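Local coordinates for protein AlyGC (Glaciecola chathamensis, PDB 5GKD) that cleaves alginate as a lyase of polysaccharide lyase family 6, probably by beta-elimination in a calcium-containing site on its parallel beta-helix, at residues Asn65-Gly70 against Val90-Arg95; Gly70-Val75 against Ala101-Val106; Trp125-Gly130 against Ala151-Thr156. One frame throughout, in Å; residues are numbered along the deposited sequence.

All three contacts join successive turns of one right-handed parallel beta-helix, the pectate-lyase-like fold of the chondroitinase B family. Interaction 1 pairs strands 65-69 and 89-92; interaction 3 pairs 124-128 and 150-152 in the same run of parallel strands, where 89-92 and 124-128 are neighbours. Their centres lie about 10 Å apart, and both reach one phosphate ion. Interaction 2, about 9 Å from interaction 1 centre to centre, shares Gly-70, where the chain turns a corner into strand 73-81, which pairs with 105-112. Interactions 1 and 2 alternate along the chain; interaction 3 follows, about 14 Å from interaction 2 centre to centre. Together they tie neighbouring coils near the N-terminal end of the first beta-helix.

Interaction 1. Residues Asn65-Gly70 against Val90-Arg95; sequences NLRLAG and VIAFRR. With PO4 (phosphate ion), chain I; PO4 (phosphate ion), chain G.
Arg-67 reaches across to Arg-94 and Arg-95 on the next turn of the beta-helix, and can be followed outward. Arg-67 CB rests 3.2 Å from Arg-94 O, CG stays beside that oxygen, and CD passes to Arg-95 O. A bend at chi3 (-65°) turns the guanidinium so that Arg-67 NH1 donates to Arg-95 O at 3.1 Å, the oxygen lying at the guanidinium edge. NH1 also bonds O3 of the chain I phosphate, probably from the crystallisation liquor, while Arg-67 NH2 takes its O1 at 2.7 Å. Arg-95, extended from CG to NE, grips that ion through NE to O3 and NH2 to O2 (2.6 Å), and its NH1 forms a salt bridge with Glu-39. Arg-94 NH1 donates to O2 of the chain G phosphate. Behind them the parallel strands are joined by Leu-66 N to Val-90 O, Ala-92 N to Leu-66 O and Leu-68 N to Ala-92 O. On the buried face Leu-66 CD2 meets Ile-91 CG2 at 4.2 Å, and Leu-68 CD2 meets the Phe-93 ring; small Ala-92 sits beside Arg-67 on the other face. Long arginines suit this partly exposed edge of the coil because two guanidiniums share one anion, which probably offsets their like charges.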
ATOM      1  N   ASN A  65      11.719  -9.744  22.779  1.00 17.28           N
ATOM      2  CA  ASN A  65      12.531  -8.563  23.046  1.00 19.95           C
ATOM      3  C   ASN A  65      13.134  -8.721  24.438  1.00 18.51           C
ATOM      4  O   ASN A  65      12.944  -9.743  25.100  1.00 20.05           O
ATOM      5  CB  ASN A  65      11.716  -7.271  22.884  1.00 21.66           C
ATOM      6  CG  ASN A  65      10.574  -7.144  23.895  1.00 21.53           C
ATOM      7  OD1 ASN A  65      10.562  -7.794  24.931  1.00 21.47           O
ATOM      8  ND2 ASN A  65       9.610  -6.288  23.583  1.00 20.16           N
ATOM      9  N   LEU A  66      13.883  -7.709  24.869  1.00 19.88           N
ATOM     10  CA  LEU A  66      14.602  -7.772  26.138  1.00 19.30           C
ATOM     11  C   LEU A  66      14.621  -6.401  26.795  1.00 19.05           C
ATOM     12  O   LEU A  66      14.935  -5.399  26.145  1.00 19.06           O
ATOM     13  CB  LEU A  66      16.033  -8.278  25.940  1.00 18.11           C
ATOM     14  CG  LEU A  66      17.025  -8.136  27.104  1.00 17.80           C
ATOM     15  CD1 LEU A  66      16.576  -8.926  28.314  1.00 16.86           C
ATOM     16  CD2 LEU A  66      18.419  -8.566  26.678  1.00 17.47           C
ATOM     17  N   ARG A  67      14.266  -6.361  28.075  1.00 17.49           N
ATOM     18  CA  ARG A  67      14.358  -5.148  28.874  1.00 15.59           C
ATOM     19  C   ARG A  67      15.170  -5.455  30.119  1.00 17.27           C
ATOM     20  O   ARG A  67      14.952  -6.484  30.761  1.00 19.56           O
ATOM     21  CB  ARG A  67      12.974  -4.610  29.247  1.00 17.00           C
ATOM     22  CG  ARG A  67      12.225  -3.977  28.069  1.00 18.40           C
ATOM     23  CD  ARG A  67      10.825  -3.538  28.443  1.00 19.66           C
ATOM     24  NE  ARG A  67       9.981  -4.674  28.795  1.00 21.05           N
ATOM     25  CZ  ARG A  67       8.875  -4.604  29.530  1.00 24.33           C
ATOM     26  NH1 ARG A  67       8.465  -3.438  30.030  1.00 23.90           N
ATOM     27  NH2 ARG A  67       8.183  -5.710  29.777  1.00 22.93           N
ATOM     28  N   LEU A  68      16.137  -4.594  30.421  1.00 17.93           N
ATOM     29  CA  LEU A  68      16.889  -4.648  31.668  1.00 19.60           C
ATOM     30  C   LEU A  68      16.388  -3.557  32.604  1.00 19.68           C
ATOM     31  O   LEU A  68      16.131  -2.436  32.170  1.00 19.17           O
ATOM     32  CB  LEU A  68      18.390  -4.452  31.435  1.00 18.26           C
ATOM     33  CG  LEU A  68      19.177  -5.567  30.767  1.00 19.57           C
ATOM     34  CD1 LEU A  68      18.947  -5.550  29.257  1.00 18.05           C
ATOM     35  CD2 LEU A  68      20.674  -5.481  31.092  1.00 15.19           C
ATOM     36  N   ALA A  69      16.256  -3.882  33.887  1.00 20.46           N
ATOM     37  CA  ALA A  69      15.798  -2.897  34.864  1.00 21.28           C
ATOM     38  C   ALA A  69      16.433  -3.189  36.214  1.00 17.79           C
ATOM     39  O   ALA A  69      16.458  -4.345  36.639  1.00 21.00           O
ATOM     40  CB  ALA A  69      14.265  -2.908  34.968  1.00 21.51           C
ATOM     41  N   GLY A  70      16.943  -2.159  36.884  1.00 21.15           N
ATOM     42  CA  GLY A  70      17.665  -2.378  38.128  1.00 21.96           C
ATOM     43  C   GLY A  70      19.137  -2.036  38.021  1.00 18.86           C
ATOM     44  O   GLY A  70      19.487  -1.036  37.417  1.00 21.49           O
ATOM     45  N   VAL A  90      14.245  -3.713  20.488  1.00 18.95           N
ATOM     46  CA  VAL A  90      14.573  -5.110  20.765  1.00 17.14           C
ATOM     47  C   VAL A  90      15.212  -5.257  22.135  1.00 19.72           C
ATOM     48  O   VAL A  90      14.786  -6.089  22.944  1.00 19.64           O
ATOM     49  CB  VAL A  90      15.492  -5.670  19.669  1.00 18.29           C
ATOM     50  CG1 VAL A  90      15.758  -7.146  19.925  1.00 16.78           C
ATOM     51  CG2 VAL A  90      14.866  -5.448  18.314  1.00 15.42           C
ATOM     52  N   ILE A  91      16.263  -4.478  22.400  1.00 19.79           N
ATOM     53  CA  ILE A  91      16.987  -4.476  23.667  1.00 16.99           C
ATOM     54  C   ILE A  91      16.942  -3.071  24.252  1.00 19.50           C
ATOM     55  O   ILE A  91      17.433  -2.121  23.633  1.00 18.83           O
ATOM     56  CB  ILE A  91      18.446  -4.908  23.495  1.00 18.01           C
ATOM     57  CG1 ILE A  91      18.550  -6.292  22.870  1.00 18.17           C
ATOM     58  CG2 ILE A  91      19.175  -4.860  24.847  1.00 19.45           C
ATOM     59  CD1 ILE A  91      19.982  -6.700  22.661  1.00 16.87           C
ATOM     60  N   ALA A  92      16.405  -2.940  25.458  1.00 21.44           N
ATOM     61  CA  ALA A  92      16.318  -1.649  26.132  1.00 19.42           C
ATOM     62  C   ALA A  92      16.861  -1.753  27.546  1.00 20.49           C
ATOM     63  O   ALA A  92      16.535  -2.694  28.281  1.00 20.80           O
ATOM     64  CB  ALA A  92      14.882  -1.145  26.188  1.00 18.08           C
ATOM     65  N   PHE A  93      17.679  -0.773  27.929  1.00 18.09           N
ATOM     66  CA  PHE A  93      18.231  -0.695  29.274  1.00 17.65           C
ATOM     67  C   PHE A  93      17.266   0.014  30.219  1.00 18.63           C
ATOM     68  O   PHE A  93      17.642   0.919  30.973  1.00 21.91           O
ATOM     69  CB  PHE A  93      19.586   0.012  29.242  1.00 19.24           C
ATOM     70  CG  PHE A  93      20.711  -0.840  28.726  1.00 18.64           C
ATOM     71  CD1 PHE A  93      20.880  -1.050  27.362  1.00 16.40           C
ATOM     72  CD2 PHE A  93      21.630  -1.394  29.602  1.00 16.81           C
ATOM     73  CE1 PHE A  93      21.918  -1.820  26.897  1.00 14.75           C
ATOM     74  CE2 PHE A  93      22.681  -2.157  29.132  1.00 16.99           C
ATOM     75  CZ  PHE A  93      22.814  -2.377  27.779  1.00 17.61           C
ATOM     76  N   ARG A  94      16.003  -0.380  30.161  1.00 19.35           N
ATOM     77  CA  ARG A  94      14.979   0.111  31.070  1.00 20.12           C
ATOM     78  C   ARG A  94      13.783  -0.823  30.991  1.00 23.00           C
ATOM     79  O   ARG A  94      13.593  -1.542  30.002  1.00 19.84           O
ATOM     80  CB  ARG A  94      14.542   1.545  30.730  1.00 20.41           C
ATOM     81  CG  ARG A  94      13.631   1.598  29.535  1.00 22.07           C
ATOM     82  CD  ARG A  94      13.227   2.999  29.124  1.00 23.36           C
ATOM     83  NE  ARG A  94      12.342   2.920  27.977  1.00 23.68           N
ATOM     84  CZ  ARG A  94      11.648   3.938  27.476  1.00 27.21           C
ATOM     85  NH1 ARG A  94      10.877   3.737  26.426  1.00 30.04           N
ATOM     86  NH2 ARG A  94      11.730   5.151  28.008  1.00 27.53           N
ATOM     87  N   ARG A  95      12.978  -0.804  32.056  1.00 18.69           N
ATOM     88  CA  ARG A  95      11.623  -1.321  31.972  1.00 20.57           C
ATOM     89  C   ARG A  95      10.707  -0.336  31.254  1.00 22.25           C
ATOM     90  O   ARG A  95       9.971  -0.713  30.338  1.00 20.19           O
ATOM     91  CB  ARG A  95      11.074  -1.615  33.371  1.00 23.08           C
ATOM     92  CG  ARG A  95       9.612  -2.059  33.353  1.00 23.74           C
ATOM     93  CD  ARG A  95       9.131  -2.452  34.739  1.00 24.41           C
ATOM     94  NE  ARG A  95       7.808  -3.044  34.669  1.00 29.60           N
ATOM     95  CZ  ARG A  95       7.251  -3.772  35.633  1.00 33.67           C
ATOM     96  NH1 ARG A  95       7.904  -4.002  36.762  1.00 29.63           N
ATOM     97  NH2 ARG A  95       6.035  -4.271  35.459  1.00 35.22           N
TER
HETATM   98  P   PO4 I 805       5.394  -4.170  31.846  1.00 50.60           P
HETATM   99  O1  PO4 I 805       5.775  -5.367  31.008  1.00 44.39           O
HETATM  100  O2  PO4 I 805       4.887  -4.631  33.192  1.00 44.99           O
HETATM  101  O3  PO4 I 805       6.576  -3.253  32.063  1.00 35.36           O
HETATM  102  O4  PO4 I 805       4.312  -3.415  31.121  1.00 50.95           O
HETATM  103  P   PO4 G 803      11.192   6.786  24.427  1.00 45.79           P
HETATM  104  O1  PO4 G 803      12.516   6.847  25.155  1.00 36.93           O
HETATM  105  O2  PO4 G 803      10.084   6.255  25.314  1.00 33.96           O
HETATM  106  O3  PO4 G 803      11.372   5.897  23.220  1.00 40.38           O
HETATM  107  O4  PO4 G 803      10.789   8.172  23.983  1.00 47.84           O

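Interaction 2. Residues Gly70-Val75 against Ala101-Val106; sequences GEHLIV and ASHSRV
His-72 and His-103 lie side by side where two turns of the chain bend together, their ring planes 12° apart but slid so far that they barely overlap. What sits over one face of the His-72 ring is instead His-103 CB, a CH-pi contact 3.9 Å from the ring centroid. His-72 ND1 is paired with a water at 2.7 Å, whereas His-103 ND1 is buried without a partner.

The backbone pairs on both sides of this bend. Ser-102 N donates to Gly-70 O, and farther on Arg-105 N donates to Leu-73 O at 2.8 Å and Val-75 N to Arg-105 O. Gly-70 suits its corner because a side chain at its backbone angles would jam against the preceding carbonyl. This is the parallel pairing of neighbouring coils in a right-handed beta-helix, with Val-75 and Val-106 stacked on the buried face and Ile-74 and Arg-105 on the other.

Between the paired stretches Ser-104 stands in for a backbone partner. With chi1 at -64° the hydroxyl lies beside its own N, and Ser-104 OG accepts from Leu-73 N at 3.3 Å and donates to Ser-102 O at 2.8 Å, from above that carbonyl's plane. An alanine here would remove both bonds, and Leu-73 N would probably be left without its acceptor at the bend. Ser-102 O also receives a weak bond from His-72 N. A second water donates to both Leu-73 O and His-103 O, the latter at 2.9 Å. Ser-102 OG is engaged by Arg-131 N, and the extended Arg-105 carries its NE to a salt bridge with Asp-136.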
ATOM      1  N   GLY A  70      16.943  -2.159  36.884  1.00 21.15           N
ATOM      2  CA  GLY A  70      17.665  -2.378  38.128  1.00 21.96           C
ATOM      3  C   GLY A  70      19.137  -2.036  38.021  1.00 18.86           C
ATOM      4  O   GLY A  70      19.487  -1.036  37.417  1.00 21.49           O
ATOM      5  N   GLU A  71      20.021  -2.852  38.571  1.00 23.97           N
ATOM      6  CA  GLU A  71      21.436  -2.528  38.494  1.00 21.60           C
ATOM      7  C   GLU A  71      22.270  -3.785  38.667  1.00 21.91           C
ATOM      8  O   GLU A  71      21.810  -4.793  39.209  1.00 21.87           O
ATOM      9  CB  GLU A  71      21.833  -1.478  39.546  1.00 23.50           C
ATOM     10  CG  GLU A  71      21.316  -1.765  40.935  1.00 30.29           C
ATOM     11  CD  GLU A  71      21.872  -0.799  41.971  1.00 37.94           C
ATOM     12  OE1 GLU A  71      22.339   0.289  41.584  1.00 39.60           O
ATOM     13  OE2 GLU A  71      21.878  -1.143  43.171  1.00 38.68           O
ATOM     14  N   HIS A  72      23.518  -3.701  38.193  1.00 20.34           N
ATOM     15  CA  HIS A  72      24.486  -4.791  38.279  1.00 20.29           C
ATOM     16  C   HIS A  72      23.957  -6.073  37.635  1.00 23.41           C
ATOM     17  O   HIS A  72      24.059  -7.169  38.184  1.00 22.39           O
ATOM     18  CB  HIS A  72      24.918  -5.003  39.732  1.00 19.49           C
ATOM     19  CG  HIS A  72      25.614  -3.805  40.302  1.00 25.06           C
ATOM     20  ND1 HIS A  72      26.898  -3.446  39.937  1.00 26.69           N
ATOM     21  CD2 HIS A  72      25.184  -2.845  41.155  1.00 25.74           C
ATOM     22  CE1 HIS A  72      27.237  -2.335  40.567  1.00 29.06           C
ATOM     23  NE2 HIS A  72      26.214  -1.946  41.307  1.00 23.62           N
ATOM     24  N   LEU A  73      23.413  -5.930  36.435  1.00 22.86           N
ATOM     25  CA  LEU A  73      22.935  -7.051  35.645  1.00 20.82           C
ATOM     26  C   LEU A  73      23.890  -7.321  34.491  1.00 21.21           C
ATOM     27  O   LEU A  73      24.571  -6.416  34.004  1.00 19.43           O
ATOM     28  CB  LEU A  73      21.535  -6.771  35.086  1.00 17.76           C
ATOM     29  CG  LEU A  73      20.553  -6.210  36.118  1.00 21.99           C
ATOM     30  CD1 LEU A  73      19.239  -5.798  35.453  1.00 21.31           C
ATOM     31  CD2 LEU A  73      20.300  -7.221  37.246  1.00 18.27           C
ATOM     32  N   ILE A  74      23.916  -8.573  34.050  1.00 17.76           N
ATOM     33  CA  ILE A  74      24.635  -8.979  32.851  1.00 19.00           C
ATOM     34  C   ILE A  74      23.726  -9.880  32.022  1.00 18.50           C
ATOM     35  O   ILE A  74      23.105 -10.796  32.562  1.00 19.22           O
ATOM     36  CB  ILE A  74      25.933  -9.723  33.189  1.00 17.91           C
ATOM     37  CG1 ILE A  74      26.805  -8.885  34.126  1.00 20.75           C
ATOM     38  CG2 ILE A  74      26.671 -10.061  31.910  1.00 19.31           C
ATOM     39  CD1 ILE A  74      28.083  -9.592  34.514  1.00 21.09           C
ATOM     40  N   VAL A  75      23.643  -9.623  30.720  1.00 20.60           N
ATOM     41  CA  VAL A  75      22.925 -10.484  29.785  1.00 17.37           C
ATOM     42  C   VAL A  75      23.901 -10.930  28.702  1.00 20.57           C
ATOM     43  O   VAL A  75      24.593 -10.090  28.114  1.00 19.73           O
ATOM     44  CB  VAL A  75      21.724  -9.764  29.153  1.00 15.04           C
ATOM     45  CG1 VAL A  75      21.027 -10.691  28.172  1.00 23.31           C
ATOM     46  CG2 VAL A  75      20.755  -9.280  30.207  1.00 14.80           C
ATOM     47  N   ALA A 101      17.829   0.795  33.916  1.00 19.20           N
ATOM     48  CA  ALA A 101      18.960  -0.031  34.300  1.00 20.38           C
ATOM     49  C   ALA A 101      20.219   0.827  34.358  1.00 21.85           C
ATOM     50  O   ALA A 101      20.424   1.698  33.508  1.00 20.94           O
ATOM     51  CB  ALA A 101      19.171  -1.181  33.318  1.00 16.80           C
ATOM     52  N   SER A 102      21.046   0.578  35.369  1.00 18.45           N
ATOM     53  CA  SER A 102      22.354   1.193  35.517  1.00 18.82           C
ATOM     54  C   SER A 102      23.370   0.110  35.864  1.00 19.54           C
ATOM     55  O   SER A 102      23.011  -0.970  36.321  1.00 22.14           O
ATOM     56  CB  SER A 102      22.346   2.286  36.610  1.00 19.23           C
ATOM     57  OG  SER A 102      21.761   3.492  36.142  1.00 25.01           O
ATOM     58  N   HIS A 103      24.646   0.409  35.648  1.00 19.98           N
ATOM     59  CA  HIS A 103      25.740  -0.511  35.997  1.00 22.80           C
ATOM     60  C   HIS A 103      25.507  -1.909  35.443  1.00 23.77           C
ATOM     61  O   HIS A 103      25.780  -2.905  36.104  1.00 23.99           O
ATOM     62  CB  HIS A 103      25.940  -0.585  37.507  1.00 22.62           C
ATOM     63  CG  HIS A 103      26.303   0.725  38.119  1.00 25.98           C
ATOM     64  ND1 HIS A 103      25.379   1.532  38.749  1.00 27.82           N
ATOM     65  CD2 HIS A 103      27.487   1.373  38.191  1.00 22.54           C
ATOM     66  CE1 HIS A 103      25.977   2.630  39.167  1.00 27.92           C
ATOM     67  NE2 HIS A 103      27.256   2.556  38.843  1.00 32.43           N
ATOM     68  N   SER A 104      24.996  -1.986  34.221  1.00 20.78           N
ATOM     69  CA  SER A 104      24.564  -3.248  33.648  1.00 20.25           C
ATOM     70  C   SER A 104      25.217  -3.446  32.291  1.00 20.86           C
ATOM     71  O   SER A 104      25.668  -2.501  31.644  1.00 23.67           O
ATOM     72  CB  SER A 104      23.041  -3.297  33.528  1.00 19.10           C
ATOM     73  OG  SER A 104      22.471  -3.245  34.817  1.00 19.44           O
ATOM     74  N   ARG A 105      25.268  -4.691  31.857  1.00 22.99           N
ATOM     75  CA  ARG A 105      26.086  -5.039  30.707  1.00 19.43           C
ATOM     76  C   ARG A 105      25.340  -6.012  29.807  1.00 18.98           C
ATOM     77  O   ARG A 105      24.744  -6.979  30.288  1.00 20.22           O
ATOM     78  CB  ARG A 105      27.405  -5.638  31.178  1.00 16.67           C
ATOM     79  CG  ARG A 105      28.320  -6.084  30.080  1.00 18.93           C
ATOM     80  CD  ARG A 105      29.594  -6.669  30.658  1.00 19.20           C
ATOM     81  NE  ARG A 105      30.524  -7.080  29.621  1.00 20.74           N
ATOM     82  CZ  ARG A 105      31.608  -7.812  29.845  1.00 22.12           C
ATOM     83  NH1 ARG A 105      32.415  -8.141  28.846  1.00 21.41           N
ATOM     84  NH2 ARG A 105      31.891  -8.191  31.083  1.00 21.20           N
ATOM     85  N   VAL A 106      25.348  -5.739  28.506  1.00 17.56           N
ATOM     86  CA  VAL A 106      24.879  -6.684  27.504  1.00 17.72           C
ATOM     87  C   VAL A 106      26.081  -7.041  26.648  1.00 18.44           C
ATOM     88  O   VAL A 106      26.675  -6.161  26.019  1.00 20.04           O
ATOM     89  CB  VAL A 106      23.748  -6.103  26.641  1.00 18.61           C
ATOM     90  CG1 VAL A 106      23.391  -7.063  25.502  1.00 16.06           C
ATOM     91  CG2 VAL A 106      22.538  -5.775  27.482  1.00 15.91           C
TER
HETATM   92  O   HOH W   1      28.379  -4.358  37.928  1.00 36.17           O
HETATM   93  O   HOH W   2      26.799  -5.493  35.421  1.00 20.60           O

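Interaction 3. Residues Trp125-Gly130 against Ala151-Thr156; sequences WVMVYG and AVRLTT. With PO4 (phosphate ion), chain G.
A pocket occupied in the crystal by a phosphate ion, at the end of two parallel strands, brings Tyr-129 and Arg-153 together. The ion, probably from the crystallisation liquor, accepts from Tyr-129 OH at its O1 (2.8 Å), and the same O1 accepts from Arg-153 NE. Arg-153 NH2 holds O4 at 2.6 Å, so the arginine uses two of its nitrogens on two different oxygens. O1 lies at the edge of the tyrosine ring, near its plane, as suits a phenol, whose O-H prefers to lie in the ring plane. Arg-94, from the preceding turn, also bonds the ion, through NH1 to O2.

The two side chains run alongside each other, pointing the same way, with ring and guanidinium planes 73° apart. The contact between them is therefore made by the aliphatic stem: Arg-153 CB and CG both lie 3.5 Å from Tyr-129 CE2. Bends at chi2 (-72°) and chi3 fold the arginine back alongside the tyrosine and bring NE to the phosphate.

Beneath the pocket the strands 126-128 and 151-152 are adjacent rungs of the right-handed parallel beta-helix. Ala-151 N donates to Val-126 O, Val-128 N to Ala-151 O, and Arg-153 N to Val-128 O, a regular parallel pattern that continues one residue past the paired strands and fixes the base of the arginine. On the face shared with the pocket, flexible Met-127 curls so that SD lies 3.6 Å from Ala-151 CB and CE reaches the Arg-153 stem; the small alanine allows the sulfur this close. On the other face, inside the beta-helix, beta-branched Val-128 stacks on Val-152, CB to CG2 at 4.1 Å, while His-164 and Met-150 also touch Val-128.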
ATOM      1  N   TRP A 125      17.071  -1.225  17.560  1.00 19.88           N
ATOM      2  CA  TRP A 125      17.438  -2.537  18.068  1.00 16.58           C
ATOM      3  C   TRP A 125      18.013  -2.476  19.473  1.00 19.45           C
ATOM      4  O   TRP A 125      17.747  -3.377  20.277  1.00 19.79           O
ATOM      5  CB  TRP A 125      18.412  -3.224  17.116  1.00 15.79           C
ATOM      6  CG  TRP A 125      17.713  -3.847  15.943  1.00 17.38           C
ATOM      7  CD1 TRP A 125      16.368  -3.773  15.645  1.00 19.18           C
ATOM      8  CD2 TRP A 125      18.300  -4.663  14.929  1.00 15.27           C
ATOM      9  NE1 TRP A 125      16.105  -4.465  14.489  1.00 15.86           N
ATOM     10  CE2 TRP A 125      17.270  -5.033  14.041  1.00 18.18           C
ATOM     11  CE3 TRP A 125      19.600  -5.107  14.674  1.00 15.87           C
ATOM     12  CZ2 TRP A 125      17.506  -5.828  12.933  1.00 16.66           C
ATOM     13  CZ3 TRP A 125      19.825  -5.883  13.567  1.00 15.45           C
ATOM     14  CH2 TRP A 125      18.794  -6.237  12.715  1.00 18.24           C
ATOM     15  N   VAL A 126      18.795  -1.441  19.795  1.00 18.82           N
ATOM     16  CA  VAL A 126      19.357  -1.263  21.128  1.00 16.76           C
ATOM     17  C   VAL A 126      19.143   0.178  21.571  1.00 18.94           C
ATOM     18  O   VAL A 126      19.525   1.107  20.857  1.00 22.07           O
ATOM     19  CB  VAL A 126      20.859  -1.616  21.157  1.00 19.48           C
ATOM     20  CG1 VAL A 126      21.397  -1.545  22.563  1.00 15.06           C
ATOM     21  CG2 VAL A 126      21.107  -3.000  20.534  1.00 15.87           C
ATOM     22  N   MET A 127      18.569   0.364  22.763  1.00 20.19           N
ATOM     23  CA  MET A 127      18.385   1.680  23.367  1.00 18.54           C
ATOM     24  C   MET A 127      18.960   1.665  24.767  1.00 20.07           C
ATOM     25  O   MET A 127      18.533   0.860  25.600  1.00 16.73           O
ATOM     26  CB  MET A 127      16.909   2.085  23.424  1.00 20.39           C
ATOM     27  CG  MET A 127      16.282   2.225  22.064  1.00 23.80           C
ATOM     28  SD  MET A 127      16.852   3.633  21.110  1.00 41.46           S
ATOM     29  CE  MET A 127      15.987   4.923  21.872  1.00 27.19           C
ATOM     30  N   VAL A 128      19.906   2.572  25.037  1.00 19.91           N
ATOM     31  CA  VAL A 128      20.582   2.639  26.331  1.00 17.74           C
ATOM     32  C   VAL A 128      19.990   3.783  27.141  1.00 17.67           C
ATOM     33  O   VAL A 128      19.861   4.906  26.638  1.00 18.52           O
ATOM     34  CB  VAL A 128      22.102   2.816  26.162  1.00 16.82           C
ATOM     35  CG1 VAL A 128      22.821   2.455  27.465  1.00 14.70           C
ATOM     36  CG2 VAL A 128      22.615   1.945  25.051  1.00 18.27           C
ATOM     37  N   TYR A 129      19.632   3.507  28.390  1.00 17.45           N
ATOM     38  CA  TYR A 129      19.213   4.529  29.348  1.00 19.69           C
ATOM     39  C   TYR A 129      20.076   4.410  30.601  1.00 18.77           C
ATOM     40  O   TYR A 129      20.945   3.547  30.695  1.00 19.42           O
ATOM     41  CB  TYR A 129      17.730   4.398  29.720  1.00 17.98           C
ATOM     42  CG  TYR A 129      16.766   4.411  28.548  1.00 21.77           C
ATOM     43  CD1 TYR A 129      16.593   3.290  27.745  1.00 18.66           C
ATOM     44  CD2 TYR A 129      16.040   5.545  28.248  1.00 19.94           C
ATOM     45  CE1 TYR A 129      15.717   3.314  26.677  1.00 23.57           C
ATOM     46  CE2 TYR A 129      15.171   5.572  27.190  1.00 24.07           C
ATOM     47  CZ  TYR A 129      15.009   4.464  26.408  1.00 26.78           C
ATOM     48  OH  TYR A 129      14.133   4.510  25.354  1.00 33.88           O
ATOM     49  N   GLY A 130      19.821   5.273  31.586  1.00 18.28           N
ATOM     50  CA  GLY A 130      20.523   5.121  32.843  1.00 17.13           C
ATOM     51  C   GLY A 130      21.977   5.559  32.741  1.00 19.65           C
ATOM     52  O   GLY A 130      22.341   6.413  31.927  1.00 19.32           O
ATOM     53  N   ALA A 151      20.979   3.414  19.891  1.00 17.93           N
ATOM     54  CA  ALA A 151      20.993   4.786  20.358  1.00 17.72           C
ATOM     55  C   ALA A 151      21.205   4.829  21.869  1.00 18.86           C
ATOM     56  O   ALA A 151      20.888   3.882  22.589  1.00 22.37           O
ATOM     57  CB  ALA A 151      19.697   5.510  19.971  1.00 18.13           C
ATOM     58  N   VAL A 152      21.770   5.935  22.333  1.00 18.57           N
ATOM     59  CA  VAL A 152      21.834   6.299  23.747  1.00 16.19           C
ATOM     60  C   VAL A 152      20.820   7.410  23.957  1.00 17.91           C
ATOM     61  O   VAL A 152      20.908   8.452  23.301  1.00 18.24           O
ATOM     62  CB  VAL A 152      23.240   6.783  24.141  1.00 18.71           C
ATOM     63  CG1 VAL A 152      23.207   7.448  25.501  1.00 17.39           C
ATOM     64  CG2 VAL A 152      24.235   5.649  24.112  1.00 18.52           C
ATOM     65  N   ARG A 153      19.852   7.190  24.834  1.00 20.42           N
ATOM     66  CA  ARG A 153      18.828   8.183  25.125  1.00 19.25           C
ATOM     67  C   ARG A 153      19.256   9.065  26.284  1.00 19.69           C
ATOM     68  O   ARG A 153      19.908   8.614  27.218  1.00 17.36           O
ATOM     69  CB  ARG A 153      17.491   7.537  25.503  1.00 21.47           C
ATOM     70  CG  ARG A 153      16.730   6.912  24.389  1.00 28.64           C
ATOM     71  CD  ARG A 153      16.130   7.946  23.459  1.00 28.98           C
ATOM     72  NE  ARG A 153      14.715   8.229  23.682  1.00 27.49           N
ATOM     73  CZ  ARG A 153      14.164   9.392  23.347  1.00 36.75           C
ATOM     74  NH1 ARG A 153      14.925  10.354  22.836  1.00 34.86           N
ATOM     75  NH2 ARG A 153      12.876   9.623  23.538  1.00 37.72           N
ATOM     76  N   LEU A 154      18.791  10.309  26.261  1.00 22.07           N
ATOM     77  CA  LEU A 154      19.192  11.301  27.248  1.00 21.22           C
ATOM     78  C   LEU A 154      17.985  12.028  27.820  1.00 20.50           C
ATOM     79  O   LEU A 154      18.080  13.192  28.213  1.00 23.04           O
ATOM     80  CB  LEU A 154      20.157  12.297  26.623  1.00 16.67           C
ATOM     81  CG  LEU A 154      21.420  11.633  26.092  1.00 18.44           C
ATOM     82  CD1 LEU A 154      22.194  12.652  25.287  1.00 14.87           C
ATOM     83  CD2 LEU A 154      22.234  11.096  27.245  1.00 17.54           C
ATOM     84  N   THR A 155      16.841  11.359  27.860  1.00 22.95           N
ATOM     85  CA  THR A 155      15.600  12.098  28.007  1.00 26.10           C
ATOM     86  C   THR A 155      15.415  12.654  29.408  1.00 24.68           C
ATOM     87  O   THR A 155      14.693  13.635  29.568  1.00 31.07           O
ATOM     88  CB  THR A 155      14.423  11.226  27.570  1.00 28.01           C
ATOM     89  OG1 THR A 155      14.518   9.944  28.170  1.00 31.18           O
ATOM     90  CG2 THR A 155      14.481  11.037  26.085  1.00 25.42           C
ATOM     91  N   THR A 156      16.075  12.088  30.412  1.00 27.15           N
ATOM     92  CA  THR A 156      16.111  12.690  31.735  1.00 26.74           C
ATOM     93  C   THR A 156      17.551  12.745  32.215  1.00 25.66           C
ATOM     94  O   THR A 156      18.438  12.059  31.698  1.00 21.80           O
ATOM     95  CB  THR A 156      15.244  11.933  32.784  1.00 27.25           C
ATOM     96  OG1 THR A 156      15.901  10.732  33.200  1.00 32.90           O
ATOM     97  CG2 THR A 156      13.896  11.550  32.195  1.00 31.94           C
TER
HETATM   98  P   PO4 G 803      11.192   6.786  24.427  1.00 45.79           P
HETATM   99  O1  PO4 G 803      12.516   6.847  25.155  1.00 36.93           O
HETATM  100  O2  PO4 G 803      10.084   6.255  25.314  1.00 33.96           O
HETATM  101  O3  PO4 G 803      11.372   5.897  23.220  1.00 40.38           O
HETATM  102  O4  PO4 G 803      10.789   8.172  23.983  1.00 47.84           O